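Local structure of flagellar protein FlgA (Thermotoga maritima, 3FRN) at residues A[4-15]-A[59-70]. The protein is a periplasmic flagellar protein that probably acts as a chaperone in formation of the P-ring of the flagellar basal body. Sequence-based numbering, arbitrary orientation. Where two conformers were deposited one is given.
With GOL (glycerol), chain B.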
ATOM      1  N   THR A   4      -9.689   1.967 -34.446  1.00 46.88           N
ATOM      2  CA  THR A   4      -9.430   1.259 -33.202  1.00 45.14           C
ATOM      3  C   THR A   4      -8.013   0.711 -33.250  1.00 43.38           C
ATOM      4  O   THR A   4      -7.725  -0.239 -33.980  1.00 45.96           O
ATOM      5  CB  THR A   4     -10.434   0.116 -32.966  1.00 45.30           C
ATOM      6  OG1 THR A   4     -11.764   0.644 -32.969  1.00 46.28           O
ATOM      7  CG2 THR A   4     -10.170  -0.563 -31.628  1.00 44.50           C
ATOM      8  N   LEU A   5      -7.129   1.331 -32.477  1.00 40.42           N
ATOM      9  CA  LEU A   5      -5.729   0.949 -32.468  1.00 36.52           C
ATOM     10  C   LEU A   5      -5.450   0.025 -31.298  1.00 36.23           C
ATOM     11  O   LEU A   5      -5.789   0.335 -30.155  1.00 38.28           O
ATOM     12  CB  LEU A   5      -4.832   2.188 -32.405  1.00 35.05           C
ATOM     13  CG  LEU A   5      -5.122   3.307 -33.411  1.00 32.59           C
ATOM     14  CD1 LEU A   5      -4.503   4.622 -32.961  1.00 35.86           C
ATOM     15  CD2 LEU A   5      -4.654   2.949 -34.814  1.00 34.01           C
ATOM     16  N   THR A   6      -4.843  -1.119 -31.596  1.00 34.32           N
ATOM     17  CA  THR A   6      -4.439  -2.064 -30.565  1.00 30.72           C
ATOM     18  C   THR A   6      -3.153  -1.593 -29.892  1.00 32.59           C
ATOM     19  O   THR A   6      -2.187  -1.215 -30.560  1.00 33.16           O
ATOM     20  CB  THR A   6      -4.256  -3.474 -31.131  1.00 25.97           C
ATOM     21  OG1 THR A   6      -5.400  -3.822 -31.922  1.00 21.94           O
ATOM     22  CG2 THR A   6      -4.107  -4.482 -30.006  1.00 19.17           C
ATOM     23  N   LEU A   7      -3.159  -1.615 -28.564  1.00 35.47           N
ATOM     24  CA  LEU A   7      -2.028  -1.161 -27.770  1.00 34.22           C
ATOM     25  C   LEU A   7      -1.031  -2.281 -27.504  1.00 32.84           C
ATOM     26  O   LEU A   7      -1.423  -3.428 -27.287  1.00 34.13           O
ATOM     27  CB  LEU A   7      -2.526  -0.594 -26.437  1.00 36.00           C
ATOM     28  CG  LEU A   7      -3.332   0.709 -26.482  1.00 39.43           C
ATOM     29  CD1 LEU A   7      -4.051   0.927 -25.169  1.00 32.92           C
ATOM     30  CD2 LEU A   7      -2.437   1.898 -26.803  1.00 35.74           C
ATOM     31  N   LYS A   8       0.255  -1.943 -27.554  1.00 33.87           N
ATOM     32  CA  LYS A   8       1.309  -2.858 -27.132  0.50 36.70           C
ATOM     33  C   LYS A   8       1.219  -3.058 -25.620  1.00 35.33           C
ATOM     34  O   LYS A   8       0.734  -2.188 -24.898  1.00 38.04           O
ATOM     35  CB  LYS A   8       2.687  -2.301 -27.498  0.50 36.17           C
ATOM     36  CG  LYS A   8       3.006  -2.291 -28.987  0.50 41.65           C
ATOM     37  CD  LYS A   8       4.463  -1.892 -29.215  0.50 42.99           C
ATOM     38  CE  LYS A   8       4.829  -1.879 -30.693  0.50 51.70           C
ATOM     39  NZ  LYS A   8       4.504  -0.580 -31.338  0.50 50.42           N
ATOM     40  N   GLU A   9       1.680  -4.207 -25.140  1.00 35.55           N
ATOM     41  CA  GLU A   9       1.674  -4.476 -23.706  1.00 37.53           C
ATOM     42  C   GLU A   9       2.805  -3.718 -23.021  1.00 40.98           C
ATOM     43  O   GLU A   9       2.585  -3.016 -22.029  1.00 41.35           O
ATOM     44  CB  GLU A   9       1.808  -5.971 -23.440  1.00 38.06           C
ATOM     45  CG  GLU A   9       1.828  -6.349 -21.968  1.00 34.66           C
ATOM     46  CD  GLU A   9       2.270  -7.784 -21.759  1.00 44.34           C
ATOM     47  OE1 GLU A   9       1.575  -8.524 -21.036  1.00 47.12           O
ATOM     48  OE2 GLU A   9       3.310  -8.178 -22.332  1.00 51.20           O
ATOM     49  N   THR A  10       4.019  -3.879 -23.552  1.00 37.30           N
ATOM     50  CA  THR A  10       5.188  -3.177 -23.045  1.00 40.29           C
ATOM     51  C   THR A  10       6.016  -2.583 -24.190  1.00 42.29           C
ATOM     52  O   THR A  10       5.859  -2.960 -25.357  1.00 45.21           O
ATOM     53  CB  THR A  10       6.108  -4.093 -22.180  1.00 39.91           C
ATOM     54  OG1 THR A  10       6.698  -5.101 -23.005  1.00 37.55           O
ATOM     55  CG2 THR A  10       5.346  -4.758 -21.016  1.00 37.33           C
ATOM     56  N   LEU A  11       6.898  -1.654 -23.843  1.00 37.89           N
ATOM     57  CA  LEU A  11       7.828  -1.066 -24.800  1.00 40.26           C
ATOM     58  C   LEU A  11       9.157  -0.722 -24.121  1.00 38.41           C
ATOM     59  O   LEU A  11       9.180  -0.057 -23.092  1.00 45.04           O
ATOM     60  CB  LEU A  11       7.215   0.190 -25.426  1.00 40.94           C
ATOM     61  CG  LEU A  11       8.134   1.058 -26.289  1.00 42.06           C
ATOM     62  CD1 LEU A  11       8.592   0.320 -27.538  1.00 27.91           C
ATOM     63  CD2 LEU A  11       7.455   2.352 -26.647  1.00 40.89           C
ATOM     64  N   LEU A  12      10.261  -1.188 -24.695  1.00 42.65           N
ATOM     65  CA  LEU A  12      11.582  -0.749 -24.264  1.00 41.92           C
ATOM     66  C   LEU A  12      12.014   0.438 -25.118  1.00 40.55           C
ATOM     67  O   LEU A  12      12.121   0.329 -26.341  1.00 33.60           O
ATOM     68  CB  LEU A  12      12.604  -1.883 -24.365  1.00 35.46           C
ATOM     69  CG  LEU A  12      14.035  -1.412 -24.084  1.00 47.62           C
ATOM     70  CD1 LEU A  12      14.622  -2.124 -22.879  1.00 61.82           C
ATOM     71  CD2 LEU A  12      14.939  -1.535 -25.319  1.00 55.17           C
ATOM     72  N   ALA A  13      12.266   1.568 -24.471  1.00 34.17           N
ATOM     73  CA  ALA A  13      12.562   2.790 -25.195  1.00 35.60           C
ATOM     74  C   ALA A  13      13.901   3.406 -24.813  1.00 37.72           C
ATOM     75  O   ALA A  13      14.597   2.929 -23.916  1.00 36.85           O
ATOM     76  CB  ALA A  13      11.425   3.810 -25.000  1.00 37.87           C
ATOM     77  N   SER A  14      14.245   4.476 -25.518  1.00 42.57           N
ATOM     78  CA  SER A  14      15.444   5.249 -25.226  0.50 42.89           C
ATOM     79  C   SER A  14      15.014   6.686 -24.944  1.00 41.22           C
ATOM     80  O   SER A  14      13.883   7.071 -25.272  1.00 41.20           O
ATOM     81  CB  SER A  14      16.419   5.170 -26.404  0.50 44.32           C
ATOM     82  OG  SER A  14      15.761   5.442 -27.628  0.50 53.85           O
ATOM     83  N   PRO A  15      15.887   7.494 -24.298  1.00 37.47           N
ATOM     84  CA  PRO A  15      15.340   8.828 -24.008  1.00 38.03           C
ATOM     85  C   PRO A  15      14.963   9.634 -25.250  1.00 40.02           C
ATOM     86  O   PRO A  15      15.623   9.531 -26.277  1.00 40.02           O
ATOM     87  CB  PRO A  15      16.479   9.520 -23.251  1.00 38.47           C
ATOM     88  CG  PRO A  15      17.301   8.404 -22.694  1.00 36.10           C
ATOM     89  CD  PRO A  15      17.257   7.352 -23.767  1.00 40.57           C
ATOM     90  N   PHE A  59      -9.346   2.841 -28.486  1.00 35.64           N
ATOM     91  CA  PHE A  59      -8.178   2.031 -28.171  1.00 38.21           C
ATOM     92  C   PHE A  59      -8.573   0.707 -27.550  1.00 38.75           C
ATOM     93  O   PHE A  59      -9.437   0.650 -26.674  1.00 38.38           O
ATOM     94  CB  PHE A  59      -7.226   2.794 -27.247  1.00 34.57           C
ATOM     95  CG  PHE A  59      -6.555   3.968 -27.910  1.00 40.77           C
ATOM     96  CD1 PHE A  59      -5.400   3.789 -28.667  1.00 34.97           C
ATOM     97  CD2 PHE A  59      -7.084   5.251 -27.786  1.00 39.54           C
ATOM     98  CE1 PHE A  59      -4.782   4.865 -29.283  1.00 27.94           C
ATOM     99  CE2 PHE A  59      -6.469   6.335 -28.406  1.00 37.07           C
ATOM    100  CZ  PHE A  59      -5.315   6.141 -29.154  1.00 34.71           C
ATOM    101  N   THR A  60      -7.942  -0.357 -28.035  1.00 39.06           N
ATOM    102  CA  THR A  60      -8.137  -1.689 -27.492  1.00 37.82           C
ATOM    103  C   THR A  60      -6.796  -2.253 -27.003  1.00 34.35           C
ATOM    104  O   THR A  60      -5.752  -1.627 -27.178  1.00 33.82           O
ATOM    105  CB  THR A  60      -8.833  -2.616 -28.515  1.00 37.62           C
ATOM    106  OG1 THR A  60      -9.267  -3.813 -27.864  1.00 44.23           O
ATOM    107  CG2 THR A  60      -7.907  -2.970 -29.664  1.00 42.46           C
ATOM    108  N   GLY A  61      -6.830  -3.422 -26.375  1.00 33.98           N
ATOM    109  CA  GLY A  61      -5.622  -4.033 -25.833  1.00 31.73           C
ATOM    110  C   GLY A  61      -5.587  -3.982 -24.318  1.00 30.23           C
ATOM    111  O   GLY A  61      -6.644  -3.961 -23.672  1.00 26.05           O
ATOM    112  N   PRO A  62      -4.368  -3.957 -23.741  1.00 29.09           N
ATOM    113  CA  PRO A  62      -4.129  -3.823 -22.305  1.00 30.20           C
ATOM    114  C   PRO A  62      -4.601  -2.472 -21.773  1.00 34.57           C
ATOM    115  O   PRO A  62      -4.726  -1.512 -22.537  1.00 36.27           O
ATOM    116  CB  PRO A  62      -2.601  -3.918 -22.192  1.00 29.28           C
ATOM    117  CG  PRO A  62      -2.098  -3.524 -23.535  1.00 22.44           C
ATOM    118  CD  PRO A  62      -3.107  -4.062 -24.493  1.00 28.19           C
ATOM    119  N   GLU A  63      -4.849  -2.411 -20.470  1.00 36.29           N
ATOM    120  CA  GLU A  63      -5.327  -1.198 -19.817  1.00 37.53           C
ATOM    121  C   GLU A  63      -4.343  -0.048 -20.000  1.00 40.84           C
ATOM    122  O   GLU A  63      -4.729   1.073 -20.339  1.00 40.06           O
ATOM    123  CB  GLU A  63      -5.538  -1.463 -18.327  1.00 38.50           C
ATOM    124  CG  GLU A  63      -6.222  -0.332 -17.595  1.00 39.11           C
ATOM    125  CD  GLU A  63      -7.620  -0.079 -18.121  1.00 40.99           C
ATOM    126  OE1 GLU A  63      -8.442  -1.023 -18.120  1.00 42.26           O
ATOM    127  OE2 GLU A  63      -7.894   1.065 -18.531  1.00 41.15           O
ATOM    128  N   ASN A  64      -3.071  -0.355 -19.769  1.00 38.41           N
ATOM    129  CA  ASN A  64      -1.982   0.595 -19.882  1.00 42.79           C
ATOM    130  C   ASN A  64      -0.841  -0.008 -20.689  1.00 39.84           C
ATOM    131  O   ASN A  64      -0.705  -1.233 -20.774  1.00 36.10           O
ATOM    132  CB  ASN A  64      -1.446   0.958 -18.493  1.00 43.26           C
ATOM    133  CG  ASN A  64      -2.550   1.250 -17.491  1.00 46.95           C
ATOM    134  OD1 ASN A  64      -2.725   0.517 -16.514  1.00 56.83           O
ATOM    135  ND2 ASN A  64      -3.306   2.319 -17.730  1.00 39.57           N
ATOM    136  N   VAL A  65      -0.017   0.859 -21.270  1.00 40.97           N
ATOM    137  CA  VAL A  65       1.228   0.429 -21.905  1.00 39.41           C
ATOM    138  C   VAL A  65       2.371   0.755 -20.956  1.00 38.55           C
ATOM    139  O   VAL A  65       2.483   1.890 -20.498  1.00 41.08           O
ATOM    140  CB  VAL A  65       1.463   1.149 -23.257  1.00 40.06           C
ATOM    141  CG1 VAL A  65       2.719   0.625 -23.935  1.00 34.56           C
ATOM    142  CG2 VAL A  65       0.250   0.974 -24.174  1.00 30.64           C
ATOM    143  N   ARG A  66       3.212  -0.235 -20.668  1.00 39.35           N
ATOM    144  CA  ARG A  66       4.345  -0.056 -19.760  1.00 39.93           C
ATOM    145  C   ARG A  66       5.675   0.127 -20.505  1.00 40.13           C
ATOM    146  O   ARG A  66       6.140  -0.774 -21.195  1.00 33.40           O
ATOM    147  CB  ARG A  66       4.421  -1.218 -18.757  1.00 43.16           C
ATOM    148  CG  ARG A  66       5.659  -1.205 -17.867  1.00 43.58           C
ATOM    149  CD  ARG A  66       5.452  -2.070 -16.639  1.00 64.02           C
ATOM    150  NE  ARG A  66       6.526  -1.918 -15.657  1.00 62.19           N
ATOM    151  CZ  ARG A  66       6.523  -2.482 -14.450  1.00 67.43           C
ATOM    152  NH1 ARG A  66       5.497  -3.237 -14.061  1.00 51.15           N
ATOM    153  NH2 ARG A  66       7.545  -2.285 -13.627  1.00 66.87           N
ATOM    154  N   ILE A  67       6.274   1.304 -20.341  1.00 35.52           N
ATOM    155  CA  ILE A  67       7.483   1.698 -21.062  1.00 38.73           C
ATOM    156  C   ILE A  67       8.686   1.829 -20.128  1.00 40.78           C
ATOM    157  O   ILE A  67       8.653   2.584 -19.154  1.00 40.64           O
ATOM    158  CB  ILE A  67       7.287   3.053 -21.769  1.00 43.50           C
ATOM    159  CG1 ILE A  67       5.941   3.102 -22.484  1.00 39.57           C
ATOM    160  CG2 ILE A  67       8.450   3.368 -22.730  1.00 36.05           C
ATOM    161  CD1 ILE A  67       5.548   4.495 -22.823  1.00 42.67           C
ATOM    162  N   THR A  68       9.742   1.097 -20.446  1.00 38.04           N
ATOM    163  CA  THR A  68      11.006   1.185 -19.731  1.00 41.04           C
ATOM    164  C   THR A  68      11.960   1.999 -20.597  1.00 43.08           C
ATOM    165  O   THR A  68      12.158   1.670 -21.758  1.00 31.46           O
ATOM    166  CB  THR A  68      11.584  -0.217 -19.512  1.00 42.98           C
ATOM    167  OG1 THR A  68      10.579  -1.053 -18.924  1.00 40.70           O
ATOM    168  CG2 THR A  68      12.828  -0.186 -18.620  1.00 44.45           C
ATOM    169  N   VAL A  69      12.510   3.086 -20.058  1.00 37.79           N
ATOM    170  CA  VAL A  69      13.528   3.831 -20.782  1.00 29.95           C
ATOM    171  C   VAL A  69      14.941   3.447 -20.331  1.00 35.05           C
ATOM    172  O   VAL A  69      15.288   3.582 -19.156  1.00 38.85           O
ATOM    173  CB  VAL A  69      13.344   5.341 -20.611  1.00 32.67           C
ATOM    174  CG1 VAL A  69      14.287   6.088 -21.528  1.00 35.45           C
ATOM    175  CG2 VAL A  69      11.910   5.720 -20.912  1.00 27.85           C
ATOM    176  N   GLU A  70      15.745   2.969 -21.274  1.00 36.27           N
ATOM    177  CA  GLU A  70      17.168   2.730 -21.048  1.00 39.76           C
ATOM    178  C   GLU A  70      17.934   3.947 -20.502  1.00 41.07           C
ATOM    179  O   GLU A  70      17.526   5.105 -20.669  1.00 34.62           O
ATOM    180  CB  GLU A  70      17.817   2.252 -22.349  1.00 50.10           C
ATOM    181  CG  GLU A  70      17.179   0.992 -22.908  1.00 48.70           C
ATOM    182  CD  GLU A  70      17.880   0.467 -24.150  1.00 54.78           C
ATOM    183  OE1 GLU A  70      17.771   1.110 -25.217  1.00 64.34           O
ATOM    184  OE2 GLU A  70      18.526  -0.602 -24.056  1.00 57.91           O
TER
HETATM  185  C1  GOL B   1      10.746  -5.424 -20.430  1.00 75.88           C
HETATM  186  O1  GOL B   1      10.049  -5.337 -19.207  1.00 78.61           O
HETATM  187  C2  GOL B   1       9.955  -4.711 -21.522  1.00 73.07           C
HETATM  188  O2  GOL B   1      10.408  -5.130 -22.788  1.00 76.60           O
HETATM  189  C3  GOL B   1      10.137  -3.203 -21.399  1.00 69.19           C
HETATM  190  O3  GOL B   1       8.909  -2.602 -21.045  1.00 68.25           O
HETATM  191  O   HOH W   1       0.926  -3.458 -20.063  1.00 42.91           O
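L7 lies at the apolar centre, between F59 and V65. Its CD2 is 4.0 Å from F59 CD1 and 3.9 Å from V65 CG2. The L7 and F59 side chains cross at about a right angle. L5 instead runs alongside F59, with its CD1 3.7 Å from F59 CE1. P62 packs against the carbonyls of L7 and K8, its CD 3.3 Å from L7 O. Further along, the CG2 of I67 meets both L11 CD2 and A13 CB. I67 CG1 sits beside the backbone N (chi1 -45°), which turns CG2 anti to it, beside L11 O. P15 rests on V69 CG1.

Parallel backbone pairing holds the two segments together in two sections. In the first, L5 and L7 both bond to T60, and L7 N reaches T60 O at 2.9 Å. The register then shifts by two residues around P62. Pairing resumes at E9, where one water bridges E9 O and N64 O. A13 N meets T68 O at 2.7 Å in a nearly straight bond (177°).

T10, L12, R66 and T68 lie on the other face. A glycerol, probably from crystallisation, bonds T68 OG1 through its O3 at 3.1 Å. T68 OG1 is also hydrogen-bonded to E42, which forms a salt bridge with R66. At the far edge L12 crosses E70, CD1 against CG and CD2 against the carboxylate carbon.

This pairing belongs to the N-terminal FlgA region. Helix 47-53 packs on L7 and F59 through L50 and R47. Strand 65-69 is central in its sheet, parallel to strand 10-13 and antiparallel to strand 42-45.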